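PDB 6O93: D-alanyl transferase DltD from Enterococcus faecalis, which probably transfers D-alanine to lipoteichoic acid in the Gram-positive cell wall, as a membrane-bound member of the DltD family. Local coordinates for residues A[314-319]-A[331-336]. Sequence-based numbering, arbitrary orientation.
Sequences QVARKL and IADFST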
loop_
_atom_site.group_PDB
_atom_site.type_symbol
_atom_site.label_atom_id
_atom_site.label_comp_id
_atom_site.label_asym_id
_atom_site.label_seq_id
_atom_site.Cartn_x
_atom_site.Cartn_y
_atom_site.Cartn_z
ATOM N N GLN A 314 -14.165 -14.069 5.366
ATOM C CA GLN A 314 -15.168 -13.051 5.654
ATOM C C GLN A 314 -14.621 -11.659 5.365
ATOM O O GLN A 314 -15.335 -10.796 4.839
ATOM C CB GLN A 314 -15.620 -13.165 7.109
ATOM C CG GLN A 314 -16.367 -14.454 7.427
ATOM C CD GLN A 314 -17.716 -14.535 6.739
ATOM O OE1 GLN A 314 -18.583 -13.689 6.949
ATOM N NE2 GLN A 314 -17.897 -15.554 5.909
ATOM N N VAL A 315 -13.347 -11.428 5.690
ATOM C CA VAL A 315 -12.720 -10.138 5.416
ATOM C C VAL A 315 -12.639 -9.898 3.913
ATOM O O VAL A 315 -12.981 -8.817 3.417
ATOM C CB VAL A 315 -11.329 -10.072 6.074
ATOM C CG1 VAL A 315 -10.610 -8.786 5.693
ATOM C CG2 VAL A 315 -11.453 -10.191 7.583
ATOM N N ALA A 316 -12.180 -10.903 3.165
ATOM C CA ALA A 316 -12.106 -10.764 1.715
ATOM C C ALA A 316 -13.477 -10.466 1.122
ATOM O O ALA A 316 -13.605 -9.626 0.224
ATOM C CB ALA A 316 -11.518 -12.030 1.092
ATOM N N ARG A 317 -14.518 -11.143 1.614
ATOM C CA ARG A 317 -15.860 -10.892 1.103
ATOM C C ARG A 317 -16.283 -9.452 1.359
ATOM O O ARG A 317 -16.932 -8.828 0.512
ATOM C CB ARG A 317 -16.858 -11.863 1.736
ATOM C CG ARG A 317 -18.265 -11.756 1.160
ATOM C CD ARG A 317 -19.280 -12.501 2.009
ATOM N NE ARG A 317 -19.102 -13.947 1.945
ATOM C CZ ARG A 317 -19.830 -14.821 2.636
ATOM N NH1 ARG A 317 -19.595 -16.121 2.511
ATOM N NH2 ARG A 317 -20.790 -14.400 3.453
ATOM N N LYS A 318 -15.928 -8.907 2.525
ATOM C CA LYS A 318 -16.303 -7.535 2.843
ATOM C C LYS A 318 -15.563 -6.549 1.950
ATOM O O LYS A 318 -16.161 -5.598 1.435
ATOM C CB LYS A 318 -16.012 -7.241 4.314
ATOM C CG LYS A 318 -16.530 -5.896 4.791
ATOM C CD LYS A 318 -16.489 -5.798 6.306
ATOM C CE LYS A 318 -16.970 -4.443 6.793
ATOM N NZ LYS A 318 -16.985 -4.369 8.279
ATOM N N LEU A 319 -14.262 -6.763 1.762
ATOM C CA LEU A 319 -13.476 -5.876 0.913
ATOM C C LEU A 319 -13.951 -5.938 -0.531
ATOM O O LEU A 319 -14.122 -4.902 -1.186
ATOM C CB LEU A 319 -11.998 -6.244 1.010
ATOM C CG LEU A 319 -11.368 -6.044 2.388
ATOM C CD1 LEU A 319 -9.987 -6.669 2.433
ATOM C CD2 LEU A 319 -11.294 -4.565 2.735
ATOM N N ILE A 331 -9.699 -7.257 -9.344
ATOM C CA ILE A 331 -9.347 -7.775 -8.026
ATOM C C ILE A 331 -8.648 -9.115 -8.202
ATOM O O ILE A 331 -9.235 -10.061 -8.741
ATOM C CB ILE A 331 -10.579 -7.932 -7.120
ATOM C CG1 ILE A 331 -11.350 -6.613 -7.029
ATOM C CG2 ILE A 331 -10.157 -8.395 -5.727
ATOM C CD1 ILE A 331 -12.636 -6.713 -6.233
ATOM N N ALA A 332 -7.404 -9.200 -7.735
ATOM C CA ALA A 332 -6.660 -10.459 -7.693
ATOM C C ALA A 332 -6.726 -10.969 -6.258
ATOM O O ALA A 332 -5.912 -10.603 -5.410
ATOM C CB ALA A 332 -5.223 -10.263 -8.165
ATOM N N ASP A 333 -7.711 -11.823 -5.987
ATOM C CA ASP A 333 -7.952 -12.337 -4.639
ATOM C C ASP A 333 -7.213 -13.660 -4.483
ATOM O O ASP A 333 -7.675 -14.702 -4.953
ATOM C CB ASP A 333 -9.448 -12.505 -4.391
ATOM C CG ASP A 333 -9.755 -13.004 -2.990
ATOM O OD1 ASP A 333 -8.821 -13.079 -2.163
ATOM O OD2 ASP A 333 -10.932 -13.325 -2.717
ATOM N N PHE A 334 -6.065 -13.621 -3.811
ATOM C CA PHE A 334 -5.301 -14.823 -3.509
ATOM C C PHE A 334 -5.479 -15.278 -2.060
ATOM O O PHE A 334 -4.666 -16.061 -1.559
ATOM C CB PHE A 334 -3.819 -14.595 -3.813
ATOM C CG PHE A 334 -3.534 -14.300 -5.261
ATOM C CD1 PHE A 334 -3.706 -15.274 -6.228
ATOM C CD2 PHE A 334 -3.082 -13.050 -5.651
ATOM C CE1 PHE A 334 -3.442 -15.006 -7.558
ATOM C CE2 PHE A 334 -2.816 -12.776 -6.979
ATOM C CZ PHE A 334 -2.995 -13.755 -7.934
ATOM N N SER A 335 -6.529 -14.809 -1.379
ATOM C CA SER A 335 -6.748 -15.207 0.006
ATOM C C SER A 335 -7.075 -16.690 0.136
ATOM O O SER A 335 -6.870 -17.264 1.209
ATOM C CB SER A 335 -7.870 -14.370 0.629
ATOM O OG SER A 335 -9.107 -14.597 -0.027
ATOM N N THR A 336 -7.575 -17.318 -0.929
ATOM C CA THR A 336 -7.847 -18.749 -0.927
ATOM C C THR A 336 -6.613 -19.588 -1.227
ATOM O O THR A 336 -6.718 -20.819 -1.266
ATOM C CB THR A 336 -8.937 -19.080 -1.950
ATOM O OG1 THR A 336 -8.579 -18.530 -3.223
ATOM C CG2 THR A 336 -10.280 -18.515 -1.506
#
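Asp333, whose carboxylate lies against the methyl group of Ala316, accepts two bonds at OD1: the backbone N of Ser335 closes an Asx turn and the hydroxyl of the same residue adds a second bond. Ser335 OG donates to Asp333 OD1 at 2.6 Å, on the syn side and near the carboxylate plane. The backbone N of Ser335 reaches the same OD1 at 3.0 Å from well above that plane, and the bond is fairly straight. Two bonds from one residue should fix the rotation of the carboxylate. An aspartate suits the place because its short side chain, with CG anti to the backbone N (chi1 -179°), can reach forward to the amide two residues on. The serine hydroxyl sits between its own N and carbonyl carbon (chi1 63°), which brings OG close to Asp333. Across the contact the helix offers a single small group: Ala316 CB points at the turn, and its nearest atom there is Ser335 OG at 3.7 Å. A methyl is short enough to let the helix approach, with the CA atoms of Ala316 and Ser335 7.2 Å apart. Helix 309-324 thus packs against strand 331-333, one edge of the five-stranded parallel sheet, an arrangement consistent with the SGNH-hydrolase clan, without a hydrogen bond between the two segments. The helix supplies polar partners from just beyond them: Gln313 bonds Ser335 OG, and Lys320 forms a salt bridge with Asp333 OD2, which lies 4.1 Å from Ala316 CB.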